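Phage-related conserved hypothetical protein, BB2244 (Bordetella bronchiseptica, PDB 2BDV) is of unknown function but belongs to the SOS response associated peptidase (SRAP) family, whose studied members attach covalently to abasic sites in single-stranded DNA. Local coordinates at residues 7-12 against 98-103; 16-21 against 43-48; 128-133 against 167-172. All blocks are in the same frame, centred on the assembly; numbering follows the deposited sequence.

Contact 1 of 3, residues 7-12 against 98-103; sequences QKSAPE and PADGWY
With CG of D100 beside its backbone N (chi1 -66°), the carboxylate comes to lie against the backbone of K8 and S9, while Q7, extended beyond CG (chi2 -174°), carries its amide to the carbonyl of P98. OD2 of D100 accepts two consecutive backbone N-H groups, K8 N at 2.7 Å and S9 N at 3.1 Å. Both come from the same face and well out of the carboxylate plane, S9 N on the syn side. OG of S9 donates to OD1 of D100 across a very short 2.5 Å whose exact length is doubtful. Bonds to both oxygens fix the carboxylate's rotation, and Y14 OH is a further partner of OD2. K8 slants across that side chain, its CG 3.4 Å from OD2 of D100.

NE2 of Q7 gives P98 O a nearly straight bond (2.7 Å, 171° at the hydrogen). The acceptor lies in the amide plane of Q7, and NE2 also bonds L43 O. D100 thus clasps the loop before helix 11-18 at the corner where the chain leaves strand 94-99 of the mixed sheet for strand 101-107 of the antiparallel sheet.

Contact 2 of 3, residues 16-21 against 43-48; sequences EILWPN and LTMHRL
M45, a selenomethionine in strand 43-46, points its side chain at L18 and W19 where helix 11-18 ends. Its CB already touches both: CD2 of L18 lies 3.8 Å from it, and CH2 of the W19 indole 4.0 Å. CG carries the chain on past the ring, so that the M45 and W19 side chains slide by each other in opposite directions. SE comes next, 3.9 Å from CD2 of L18 and 5.0 Å from the centroid of the six-membered ring of W19. It stands 40° off the ring normal, an oblique Met-aromatic contact. A bend at chi3 (-79°) lays the terminal methyl along the leucine, CE ending 4.0 Å from CB of L18 and also against its CD2. L18 and M45 therefore meet tip to tip, with several M45 atoms sharing one leucine methyl.

The same methyl also packs on the indole: CD2 of L18 sits 3.5 Å above one face of the W19 ring of its own segment, displaced toward the rim. That methyl is lodged between the indole and the selenomethionine, which also touch directly. The far end of the ring reaches H46 and R47, with CH2 of W19 4.0 Å from the backbone O of H46 and CZ2 4.1 Å from CG of R47. R47 crosses the indole with its aliphatic part, its guanidinium plane standing almost perpendicular to the ring at 88°, and its NE is bonded to Q51 O. The contact is apolar packing of a helix end on a strand. Strand 94-99 packs against it, L96 on L18 and P98 on M45; L128 of strand 126-133 touches both, and helix 171-178 closes the side with A174 against L18 and V178 against R47.

Contact 3 of 3, residues 128-133 against 167-172; sequences LFAGLS and VALPPE
F129 and A168 are paired through a single beta bridge, an antiparallel non-hydrogen-bonded pair that fixes the segment leading into helix 171-178 against strand 126-133. Two backbone bonds frame it. N of L169 donates to O of L128 at 3.0 Å, the donor tilted 31° from the carbonyl plane, whereas N of A130 meets O of V167 at 3.1 Å and almost head-on, with a C=O...N angle of 173°. O of V167 also receives a CA-H...O contact from F129, whose CA is 3.6 Å away, so one carbonyl serves two neighbouring residues of the strand.

Side chains fill in around this bridge. The F129 ring turns its edge to A168, with CD1 of F129 4.1 Å from CB of A168 and the methyl near the ring plane. A130 CB points the other way along the strand's alternation and packs on CD1 of L169 at 3.9 Å. In L128, CG anti to the carbonyl carbon (chi1 -52°) and an extended chi2 bring CD1 to the start of the helix, 3.8 Å from CA of P171. P170 occupies the N-cap position just before that helix.

Farther out, W177 of the helix lies against both A130 and L169, and A174 meets L128. The strand itself is held between its sheet neighbours, with V97 of 94-99 bonded to the backbone of F129 and V150 of 147-151 to that of A130; V150 also touches V167. P166 packs on F129. Beside the bridge, one water takes the place of a second direct bond between L128 and L169: it accepts from N of L128 at 2.9 Å and donates to O of L169, over a distance so short that its value is doubtful.

How the contacts relate
Contact 1 is centred about 13 Å from each of the other two, and contacts 2 and 3 about 11 Å from each other. Along the chain, contact 2 falls within the span bounded by 7-12 and 98-103, and contact 3 follows. Contacts 1 and 2 share helix 11-18, one before its start and one at its end. Contacts 1 and 3 reach neighbouring strands of the mixed sheet, 94-99 and 126-133, where A99 CB packs on F129 CE2 (3.6 Å). Contacts 2 and 3 meet where M45 CE touches L128 CD2 (3.8 Å). Together they tie helix 11-18, the two-stranded sheet of 43-46, both four-stranded sheets and helix 171-178 into one compact SRAP-family fold.

Contact 1 of 3, residues 7-12 against 98-103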
ATOM      1  N   GLN A   7      -4.709   9.722  -1.415  1.00 22.36           N
ATOM      2  CA  GLN A   7      -4.344  10.304  -0.124  1.00 23.23           C
ATOM      3  C   GLN A   7      -4.876  11.737  -0.139  1.00 24.63           C
ATOM      4  O   GLN A   7      -4.174  12.676  -0.531  1.00 22.93           O
ATOM      5  CB  GLN A   7      -2.827  10.312   0.083  1.00 20.23           C
ATOM      6  CG  GLN A   7      -2.221   8.927   0.289  1.00 21.30           C
ATOM      7  CD  GLN A   7      -0.736   8.970   0.636  1.00 20.72           C
ATOM      8  OE1 GLN A   7      -0.004   9.848   0.179  1.00 19.74           O
ATOM      9  NE2 GLN A   7      -0.282   8.004   1.435  1.00 21.52           N
ATOM     10  N   LYS A   8      -6.126  11.896   0.286  1.00 26.94           N
ATOM     11  CA  LYS A   8      -6.763  13.206   0.302  1.00 30.60           C
ATOM     12  C   LYS A   8      -7.014  13.834   1.672  1.00 30.45           C
ATOM     13  O   LYS A   8      -7.291  15.030   1.760  1.00 32.06           O
ATOM     14  CB  LYS A   8      -8.062  13.151  -0.498  1.00 32.51           C
ATOM     15  CG  LYS A   8      -8.855  11.873  -0.359  1.00 36.26           C
ATOM     16  CD  LYS A   8      -9.879  11.784  -1.488  1.00 39.12           C
ATOM     17  CE  LYS A   8     -10.875  10.666  -1.256  1.00 41.23           C
ATOM     18  NZ  LYS A   8     -11.892  10.605  -2.344  1.00 44.43           N
ATOM     19  N   SER A   9      -6.919  13.043   2.735  1.00 30.38           N
ATOM     20  CA  SER A   9      -7.120  13.579   4.075  1.00 30.14           C
ATOM     21  C   SER A   9      -5.878  14.313   4.541  1.00 31.78           C
ATOM     22  O   SER A   9      -4.788  14.122   4.005  1.00 33.17           O
ATOM     23  CB  SER A   9      -7.418  12.465   5.075  1.00 27.05           C
ATOM     24  OG  SER A   9      -8.664  11.868   4.807  1.00 28.20           O
ATOM     25  N   ALA A  10      -6.056  15.159   5.548  1.00 33.42           N
ATOM     26  CA  ALA A  10      -4.950  15.904   6.116  1.00 33.59           C
ATOM     27  C   ALA A  10      -3.995  14.891   6.726  1.00 32.45           C
ATOM     28  O   ALA A  10      -4.422  13.904   7.321  1.00 33.34           O
ATOM     29  CB  ALA A  10      -5.461  16.850   7.189  1.00 34.09           C
ATOM     30  N   PRO A  11      -2.684  15.115   6.579  1.00 32.26           N
ATOM     31  CA  PRO A  11      -1.701  14.186   7.141  1.00 30.22           C
ATOM     32  C   PRO A  11      -1.871  13.947   8.648  1.00 30.52           C
ATOM     33  O   PRO A  11      -1.652  12.832   9.118  1.00 28.64           O
ATOM     34  CB  PRO A  11      -0.364  14.834   6.781  1.00 30.34           C
ATOM     35  CG  PRO A  11      -0.708  16.289   6.637  1.00 32.94           C
ATOM     36  CD  PRO A  11      -2.019  16.240   5.906  1.00 31.79           C
ATOM     37  N   GLU A  12      -2.275  14.975   9.399  1.00 29.23           N
ATOM     38  CA  GLU A  12      -2.458  14.800  10.834  1.00 30.89           C
ATOM     39  C   GLU A  12      -3.561  13.790  11.137  1.00 29.27           C
ATOM     40  O   GLU A  12      -3.561  13.183  12.202  1.00 30.43           O
ATOM     41  CB  GLU A  12      -2.776  16.125  11.541  1.00 33.52           C
ATOM     42  CG  GLU A  12      -4.124  16.728  11.209  1.00 38.85           C
ATOM     43  CD  GLU A  12      -4.034  17.748  10.100  1.00 42.93           C
ATOM     44  OE1 GLU A  12      -5.056  18.420   9.819  1.00 46.20           O
ATOM     45  OE2 GLU A  12      -2.938  17.877   9.508  1.00 45.06           O
ATOM     46  N   PRO A  98      -0.794   5.102   4.439  1.00 17.64           N
ATOM     47  CA  PRO A  98      -2.157   5.594   4.638  1.00 17.57           C
ATOM     48  C   PRO A  98      -2.853   5.885   3.306  1.00 19.14           C
ATOM     49  O   PRO A  98      -2.207   6.274   2.328  1.00 17.37           O
ATOM     50  CB  PRO A  98      -1.941   6.844   5.481  1.00 16.90           C
ATOM     51  CG  PRO A  98      -0.608   7.318   5.045  1.00 17.57           C
ATOM     52  CD  PRO A  98       0.189   6.050   4.982  1.00 17.40           C
ATOM     53  N   ALA A  99      -4.172   5.686   3.284  1.00 19.94           N
ATOM     54  CA  ALA A  99      -4.974   5.908   2.089  1.00 18.93           C
ATOM     55  C   ALA A  99      -6.473   6.027   2.371  1.00 20.10           C
ATOM     56  O   ALA A  99      -7.032   5.312   3.208  1.00 18.18           O
ATOM     57  CB  ALA A  99      -4.735   4.778   1.094  1.00 18.80           C
ATOM     58  N   ASP A 100      -7.120   6.931   1.652  1.00 21.21           N
ATOM     59  CA  ASP A 100      -8.551   7.132   1.799  1.00 23.19           C
ATOM     60  C   ASP A 100      -9.269   6.083   0.952  1.00 21.76           C
ATOM     61  O   ASP A 100     -10.445   5.781   1.170  1.00 22.90           O
ATOM     62  CB  ASP A 100      -8.890   8.559   1.365  1.00 24.08           C
ATOM     63  CG  ASP A 100      -8.272   9.595   2.290  1.00 28.00           C
ATOM     64  OD1 ASP A 100      -8.889   9.905   3.326  1.00 30.46           O
ATOM     65  OD2 ASP A 100      -7.155  10.080   2.007  1.00 29.37           O
ATOM     66  N   GLY A 101      -8.531   5.519  -0.000  1.00 21.27           N
ATOM     67  CA  GLY A 101      -9.070   4.498  -0.888  1.00 20.98           C
ATOM     68  C   GLY A 101      -8.109   4.141  -2.020  1.00 20.89           C
ATOM     69  O   GLY A 101      -6.985   4.648  -2.078  1.00 17.74           O
ATOM     70  N   TRP A 102      -8.533   3.264  -2.927  1.00 19.48           N
ATOM     71  CA  TRP A 102      -7.680   2.869  -4.041  1.00 18.44           C
ATOM     72  C   TRP A 102      -8.528   2.609  -5.284  1.00 20.73           C
ATOM     73  O   TRP A 102      -9.762   2.568  -5.212  1.00 22.36           O
ATOM     74  CB  TRP A 102      -6.845   1.623  -3.671  1.00 17.50           C
ATOM     75  CG  TRP A 102      -7.623   0.326  -3.548  1.00 14.63           C
ATOM     76  CD1 TRP A 102      -7.780  -0.627  -4.510  1.00 12.75           C
ATOM     77  CD2 TRP A 102      -8.365  -0.133  -2.408  1.00 15.31           C
ATOM     78  NE1 TRP A 102      -8.572  -1.653  -4.047  1.00 12.71           N
ATOM     79  CE2 TRP A 102      -8.946  -1.378  -2.758  1.00 14.79           C
ATOM     80  CE3 TRP A 102      -8.598   0.384  -1.122  1.00 16.85           C
ATOM     81  CZ2 TRP A 102      -9.743  -2.114  -1.876  1.00 15.36           C
ATOM     82  CZ3 TRP A 102      -9.393  -0.349  -0.243  1.00 15.26           C
ATOM     83  CH2 TRP A 102      -9.955  -1.587  -0.628  1.00 14.85           C
ATOM     84  N   TYR A 103      -7.872   2.445  -6.428  1.00 18.53           N
ATOM     85  CA  TYR A 103      -8.599   2.208  -7.661  1.00 18.92           C
ATOM     86  C   TYR A 103      -8.321   0.855  -8.295  1.00 19.96           C
ATOM     87  O   TYR A 103      -7.212   0.338  -8.214  1.00 19.70           O
ATOM     88  CB  TYR A 103      -8.268   3.280  -8.694  1.00 18.77           C
ATOM     89  CG  TYR A 103      -8.435   4.703  -8.221  1.00 20.41           C
ATOM     90  CD1 TYR A 103      -7.434   5.338  -7.484  1.00 20.24           C
ATOM     91  CD2 TYR A 103      -9.578   5.427  -8.542  1.00 20.34           C
ATOM     92  CE1 TYR A 103      -7.566   6.660  -7.085  1.00 18.95           C
ATOM     93  CE2 TYR A 103      -9.722   6.747  -8.149  1.00 23.42           C
ATOM     94  CZ  TYR A 103      -8.711   7.359  -7.421  1.00 22.50           C
ATOM     95  OH  TYR A 103      -8.857   8.673  -7.045  1.00 22.90           O
TER

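Contact 2 of 3, residues 16-21 against 43-48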
ATOM      1  N   GLU A  16      -3.249  10.561  13.733  1.00 24.22           N
ATOM      2  CA  GLU A  16      -4.247  10.479  14.796  1.00 27.83           C
ATOM      3  C   GLU A  16      -4.875   9.084  14.863  1.00 28.16           C
ATOM      4  O   GLU A  16      -5.158   8.579  15.947  1.00 28.74           O
ATOM      5  CB  GLU A  16      -5.324  11.553  14.573  1.00 28.99           C
ATOM      6  CG  GLU A  16      -6.522  11.516  15.528  1.00 35.75           C
ATOM      7  CD  GLU A  16      -6.172  11.802  16.988  1.00 39.40           C
ATOM      8  OE1 GLU A  16      -7.096  11.776  17.829  1.00 39.52           O
ATOM      9  OE2 GLU A  16      -4.986  12.051  17.300  1.00 44.05           O
ATOM     10  N   ILE A  17      -5.076   8.457  13.710  1.00 27.75           N
ATOM     11  CA  ILE A  17      -5.664   7.127  13.677  1.00 27.61           C
ATOM     12  C   ILE A  17      -4.672   6.046  14.100  1.00 27.77           C
ATOM     13  O   ILE A  17      -5.023   5.135  14.854  1.00 29.52           O
ATOM     14  CB  ILE A  17      -6.203   6.793  12.275  1.00 28.79           C
ATOM     15  CG1 ILE A  17      -7.366   7.727  11.947  1.00 29.70           C
ATOM     16  CG2 ILE A  17      -6.626   5.332  12.209  1.00 29.31           C
ATOM     17  CD1 ILE A  17      -8.021   7.459  10.626  1.00 32.08           C
ATOM     18  N   LEU A  18      -3.433   6.141  13.623  1.00 25.91           N
ATOM     19  CA  LEU A  18      -2.422   5.142  13.974  1.00 24.80           C
ATOM     20  C   LEU A  18      -1.846   5.361  15.372  1.00 24.08           C
ATOM     21  O   LEU A  18      -1.746   4.429  16.177  1.00 22.29           O
ATOM     22  CB  LEU A  18      -1.286   5.143  12.944  1.00 23.39           C
ATOM     23  CG  LEU A  18      -0.104   4.201  13.216  1.00 21.76           C
ATOM     24  CD1 LEU A  18      -0.579   2.752  13.190  1.00 21.44           C
ATOM     25  CD2 LEU A  18       0.973   4.428  12.165  1.00 21.15           C
ATOM     26  N   TRP A  19      -1.467   6.598  15.660  1.00 24.75           N
ATOM     27  CA  TRP A  19      -0.901   6.931  16.959  1.00 26.12           C
ATOM     28  C   TRP A  19      -1.777   7.974  17.641  1.00 28.86           C
ATOM     29  O   TRP A  19      -1.406   9.145  17.737  1.00 28.59           O
ATOM     30  CB  TRP A  19       0.527   7.467  16.782  1.00 22.23           C
ATOM     31  CG  TRP A  19       1.478   6.467  16.205  1.00 20.92           C
ATOM     32  CD1 TRP A  19       1.748   5.217  16.690  1.00 20.42           C
ATOM     33  CD2 TRP A  19       2.328   6.645  15.062  1.00 18.64           C
ATOM     34  NE1 TRP A  19       2.713   4.610  15.921  1.00 19.81           N
ATOM     35  CE2 TRP A  19       3.085   5.465  14.916  1.00 16.85           C
ATOM     36  CE3 TRP A  19       2.524   7.691  14.148  1.00 19.59           C
ATOM     37  CZ2 TRP A  19       4.023   5.295  13.894  1.00 19.86           C
ATOM     38  CZ3 TRP A  19       3.463   7.522  13.126  1.00 15.33           C
ATOM     39  CH2 TRP A  19       4.196   6.336  13.010  1.00 18.32           C
ATOM     40  N   PRO A  20      -2.956   7.555  18.135  1.00 32.54           N
ATOM     41  CA  PRO A  20      -3.883   8.471  18.808  1.00 36.17           C
ATOM     42  C   PRO A  20      -3.196   9.286  19.890  1.00 39.52           C
ATOM     43  O   PRO A  20      -2.436   8.748  20.693  1.00 40.33           O
ATOM     44  CB  PRO A  20      -4.947   7.534  19.372  1.00 35.03           C
ATOM     45  CG  PRO A  20      -4.957   6.409  18.379  1.00 35.39           C
ATOM     46  CD  PRO A  20      -3.479   6.179  18.153  1.00 32.14           C
ATOM     47  N   ASN A  21      -3.469  10.586  19.908  1.00 44.27           N
ATOM     48  CA  ASN A  21      -2.856  11.471  20.889  1.00 48.77           C
ATOM     49  C   ASN A  21      -1.340  11.307  20.877  1.00 49.93           C
ATOM     50  O   ASN A  21      -0.770  10.588  21.702  1.00 49.39           O
ATOM     51  CB  ASN A  21      -3.399  11.177  22.288  1.00 51.54           C
ATOM     52  CG  ASN A  21      -2.613  11.883  23.379  1.00 54.06           C
ATOM     53  OD1 ASN A  21      -2.234  13.048  23.234  1.00 54.33           O
ATOM     54  ND2 ASN A  21      -2.372  11.180  24.486  1.00 56.26           N
ATOM     55  N   LEU A  43       2.792   9.412   1.055  1.00 19.99           N
ATOM     56  CA  LEU A  43       3.006   9.527   2.489  1.00 19.51           C
ATOM     57  C   LEU A  43       3.032   8.127   3.071  1.00 20.05           C
ATOM     58  O   LEU A  43       2.291   7.252   2.620  1.00 18.67           O
ATOM     59  CB  LEU A  43       1.862  10.288   3.143  1.00 20.81           C
ATOM     60  CG  LEU A  43       1.900  11.808   3.066  1.00 25.20           C
ATOM     61  CD1 LEU A  43       0.576  12.382   3.528  1.00 26.78           C
ATOM     62  CD2 LEU A  43       3.053  12.313   3.938  1.00 25.71           C
ATOM     63  N   THR A  44       3.891   7.912   4.062  1.00 20.60           N
ATOM     64  CA  THR A  44       3.973   6.620   4.741  1.00 19.21           C
ATOM     65  C   THR A  44       4.253   6.884   6.216  1.00 20.20           C
ATOM     66  O   THR A  44       4.755   7.948   6.587  1.00 21.36           O
ATOM     67  CB  THR A  44       5.124   5.699   4.204  1.00 17.43           C
ATOM     68  OG1 THR A  44       6.381   6.124   4.743  1.00 15.80           O
ATOM     69  CG2 THR A  44       5.196   5.728   2.684  1.00 17.28           C
HETATM   70  N   MSE A  45       3.917   5.912   7.051  1.00 19.47           N
HETATM   71  CA  MSE A  45       4.168   6.007   8.479  1.00 21.68           C
HETATM   72  C   MSE A  45       4.976   4.781   8.870  1.00 20.37           C
HETATM   73  O   MSE A  45       4.697   3.675   8.400  1.00 19.90           O
HETATM   74  CB  MSE A  45       2.850   6.082   9.246  1.00 22.85           C
HETATM   75  CG  MSE A  45       2.076   7.346   8.906  1.00 27.73           C
HETATM   76 SE   MSE A  45       0.560   7.693  10.042  1.00 39.23          SE
HETATM   77  CE  MSE A  45      -0.666   6.467   9.236  1.00 27.32           C
ATOM     78  N   HIS A  46       5.987   4.986   9.715  1.00 21.29           N
ATOM     79  CA  HIS A  46       6.871   3.897  10.132  1.00 22.01           C
ATOM     80  C   HIS A  46       7.804   4.247  11.293  1.00 20.40           C
ATOM     81  O   HIS A  46       7.846   5.380  11.764  1.00 21.80           O
ATOM     82  CB  HIS A  46       7.733   3.469   8.945  1.00 21.00           C
ATOM     83  CG  HIS A  46       8.670   4.538   8.472  1.00 25.26           C
ATOM     84  ND1 HIS A  46       9.748   4.968   9.216  1.00 26.36           N
ATOM     85  CD2 HIS A  46       8.671   5.284   7.340  1.00 26.35           C
ATOM     86  CE1 HIS A  46      10.375   5.934   8.562  1.00 27.00           C
ATOM     87  NE2 HIS A  46       9.742   6.143   7.423  1.00 27.83           N
ATOM     88  N   ARG A  47       8.565   3.246  11.723  1.00 20.93           N
ATOM     89  CA  ARG A  47       9.534   3.396  12.799  1.00 21.58           C
ATOM     90  C   ARG A  47      10.815   2.688  12.350  1.00 22.09           C
ATOM     91  O   ARG A  47      11.419   1.920  13.098  1.00 24.19           O
ATOM     92  CB  ARG A  47       8.984   2.765  14.081  1.00 19.81           C
ATOM     93  CG  ARG A  47       7.623   3.320  14.456  1.00 18.65           C
ATOM     94  CD  ARG A  47       7.054   2.649  15.682  1.00 22.05           C
ATOM     95  NE  ARG A  47       7.868   2.870  16.875  1.00 21.13           N
ATOM     96  CZ  ARG A  47       7.620   2.292  18.045  1.00 21.82           C
ATOM     97  NH1 ARG A  47       8.398   2.529  19.090  1.00 19.75           N
ATOM     98  NH2 ARG A  47       6.591   1.460  18.160  1.00 21.16           N
ATOM     99  N   LEU A  48      11.222   2.965  11.114  1.00 21.54           N
ATOM    100  CA  LEU A  48      12.403   2.336  10.528  1.00 22.70           C
ATOM    101  C   LEU A  48      13.745   2.838  11.050  1.00 22.74           C
ATOM    102  O   LEU A  48      14.738   2.110  11.024  1.00 20.46           O
ATOM    103  CB  LEU A  48      12.367   2.497   9.008  1.00 21.19           C
ATOM    104  CG  LEU A  48      11.126   1.908   8.338  1.00 20.43           C
ATOM    105  CD1 LEU A  48      11.162   2.181   6.833  1.00 20.06           C
ATOM    106  CD2 LEU A  48      11.057   0.425   8.625  1.00 19.20           C
TER

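Contact 3 of 3, residues 128-133 against 167-172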
ATOM      1  N   LEU A 128      -5.108   1.860   6.668  1.00 19.48           N
ATOM      2  CA  LEU A 128      -3.696   1.682   6.973  1.00 18.83           C
ATOM      3  C   LEU A 128      -3.189   0.455   6.225  1.00 17.21           C
ATOM      4  O   LEU A 128      -3.271  -0.665   6.739  1.00 14.82           O
ATOM      5  CB  LEU A 128      -3.497   1.523   8.492  1.00 16.78           C
ATOM      6  CG  LEU A 128      -4.139   2.610   9.374  1.00 17.70           C
ATOM      7  CD1 LEU A 128      -3.906   2.289  10.849  1.00 15.06           C
ATOM      8  CD2 LEU A 128      -3.576   3.975   9.041  1.00 14.91           C
ATOM      9  N   PHE A 129      -2.677   0.662   5.008  1.00 16.78           N
ATOM     10  CA  PHE A 129      -2.174  -0.457   4.206  1.00 16.78           C
ATOM     11  C   PHE A 129      -0.828  -0.915   4.734  1.00 14.77           C
ATOM     12  O   PHE A 129       0.039  -0.102   5.027  1.00 15.02           O
ATOM     13  CB  PHE A 129      -2.009  -0.097   2.708  1.00 16.30           C
ATOM     14  CG  PHE A 129      -3.294   0.267   2.002  1.00 18.63           C
ATOM     15  CD1 PHE A 129      -4.531  -0.057   2.548  1.00 19.79           C
ATOM     16  CD2 PHE A 129      -3.259   0.960   0.792  1.00 18.00           C
ATOM     17  CE1 PHE A 129      -5.708   0.310   1.910  1.00 18.88           C
ATOM     18  CE2 PHE A 129      -4.429   1.327   0.151  1.00 17.72           C
ATOM     19  CZ  PHE A 129      -5.657   1.003   0.708  1.00 18.20           C
ATOM     20  N   ALA A 130      -0.671  -2.227   4.862  1.00 15.32           N
ATOM     21  CA  ALA A 130       0.577  -2.815   5.321  1.00 15.84           C
ATOM     22  C   ALA A 130       1.536  -2.755   4.133  1.00 15.61           C
ATOM     23  O   ALA A 130       1.135  -2.982   2.989  1.00 13.61           O
ATOM     24  CB  ALA A 130       0.350  -4.256   5.738  1.00 13.94           C
ATOM     25  N   GLY A 131       2.800  -2.446   4.403  1.00 15.90           N
ATOM     26  CA  GLY A 131       3.774  -2.365   3.329  1.00 14.88           C
ATOM     27  C   GLY A 131       5.171  -2.782   3.735  1.00 14.20           C
ATOM     28  O   GLY A 131       5.481  -2.890   4.918  1.00 14.67           O
ATOM     29  N   LEU A 132       6.017  -3.015   2.739  1.00 15.66           N
ATOM     30  CA  LEU A 132       7.397  -3.423   2.969  1.00 15.95           C
ATOM     31  C   LEU A 132       8.309  -2.521   2.141  1.00 17.33           C
ATOM     32  O   LEU A 132       8.131  -2.372   0.927  1.00 17.78           O
ATOM     33  CB  LEU A 132       7.589  -4.890   2.562  1.00 14.45           C
ATOM     34  CG  LEU A 132       6.827  -5.956   3.358  1.00 14.24           C
ATOM     35  CD1 LEU A 132       7.031  -7.326   2.716  1.00 15.53           C
ATOM     36  CD2 LEU A 132       7.317  -5.961   4.801  1.00  6.07           C
ATOM     37  N   SER A 133       9.291  -1.930   2.803  1.00 15.96           N
ATOM     38  CA  SER A 133      10.207  -1.025   2.133  1.00 16.73           C
ATOM     39  C   SER A 133      11.658  -1.441   2.323  1.00 18.26           C
ATOM     40  O   SER A 133      12.025  -2.034   3.339  1.00 20.88           O
ATOM     41  CB  SER A 133       9.987   0.398   2.667  1.00 16.66           C
ATOM     42  OG  SER A 133      11.030   1.275   2.286  1.00 19.00           O
ATOM     43  N   VAL A 167      -3.875  -5.200   1.741  1.00 20.28           N
ATOM     44  CA  VAL A 167      -4.202  -5.641   3.087  1.00 19.66           C
ATOM     45  C   VAL A 167      -4.288  -4.441   4.024  1.00 19.79           C
ATOM     46  O   VAL A 167      -3.275  -3.836   4.360  1.00 19.18           O
ATOM     47  CB  VAL A 167      -3.137  -6.627   3.614  1.00 19.74           C
ATOM     48  CG1 VAL A 167      -3.468  -7.048   5.041  1.00 20.00           C
ATOM     49  CG2 VAL A 167      -3.066  -7.842   2.703  1.00 15.74           C
ATOM     50  N   ALA A 168      -5.505  -4.088   4.426  1.00 20.29           N
ATOM     51  CA  ALA A 168      -5.697  -2.971   5.337  1.00 21.09           C
ATOM     52  C   ALA A 168      -5.775  -3.529   6.751  1.00 22.48           C
ATOM     53  O   ALA A 168      -6.447  -4.534   6.997  1.00 24.04           O
ATOM     54  CB  ALA A 168      -6.979  -2.212   4.994  1.00 22.44           C
ATOM     55  N   LEU A 169      -5.100  -2.865   7.682  1.00 21.48           N
ATOM     56  CA  LEU A 169      -5.070  -3.316   9.061  1.00 20.49           C
ATOM     57  C   LEU A 169      -5.780  -2.390  10.043  1.00 21.70           C
ATOM     58  O   LEU A 169      -5.847  -1.180   9.842  1.00 20.68           O
ATOM     59  CB  LEU A 169      -3.619  -3.471   9.521  1.00 17.56           C
ATOM     60  CG  LEU A 169      -2.649  -4.381   8.763  1.00 17.30           C
ATOM     61  CD1 LEU A 169      -1.250  -4.093   9.266  1.00 15.98           C
ATOM     62  CD2 LEU A 169      -3.007  -5.854   8.955  1.00 14.17           C
ATOM     63  N   PRO A 170      -6.331  -2.961  11.126  1.00 22.70           N
ATOM     64  CA  PRO A 170      -7.015  -2.142  12.133  1.00 24.31           C
ATOM     65  C   PRO A 170      -5.902  -1.335  12.822  1.00 24.27           C
ATOM     66  O   PRO A 170      -4.740  -1.755  12.831  1.00 22.33           O
ATOM     67  CB  PRO A 170      -7.621  -3.181  13.082  1.00 22.69           C
ATOM     68  CG  PRO A 170      -7.774  -4.408  12.224  1.00 25.64           C
ATOM     69  CD  PRO A 170      -6.512  -4.397  11.401  1.00 23.26           C
ATOM     70  N   PRO A 171      -6.235  -0.171  13.395  1.00 22.98           N
ATOM     71  CA  PRO A 171      -5.214   0.642  14.064  1.00 23.51           C
ATOM     72  C   PRO A 171      -4.374  -0.125  15.095  1.00 25.25           C
ATOM     73  O   PRO A 171      -3.155   0.059  15.182  1.00 25.33           O
ATOM     74  CB  PRO A 171      -6.029   1.763  14.693  1.00 23.10           C
ATOM     75  CG  PRO A 171      -7.129   1.964  13.693  1.00 24.37           C
ATOM     76  CD  PRO A 171      -7.515   0.549  13.292  1.00 22.33           C
ATOM     77  N   GLU A 172      -5.030  -0.979  15.877  1.00 25.43           N
ATOM     78  CA  GLU A 172      -4.338  -1.763  16.898  1.00 25.93           C
ATOM     79  C   GLU A 172      -3.264  -2.665  16.277  1.00 25.29           C
ATOM     80  O   GLU A 172      -2.128  -2.704  16.743  1.00 25.89           O
ATOM     81  CB  GLU A 172      -5.325  -2.651  17.682  1.00 27.51           C
ATOM     82  CG  GLU A 172      -6.439  -1.939  18.480  1.00 31.53           C
ATOM     83  CD  GLU A 172      -7.760  -1.825  17.720  1.00 33.07           C
ATOM     84  OE1 GLU A 172      -8.829  -1.819  18.372  1.00 35.71           O
ATOM     85  OE2 GLU A 172      -7.733  -1.732  16.472  1.00 35.31           O
TER
HETATM   86  O   HOH W   1      -7.018   0.130   8.017  1.00 19.69           O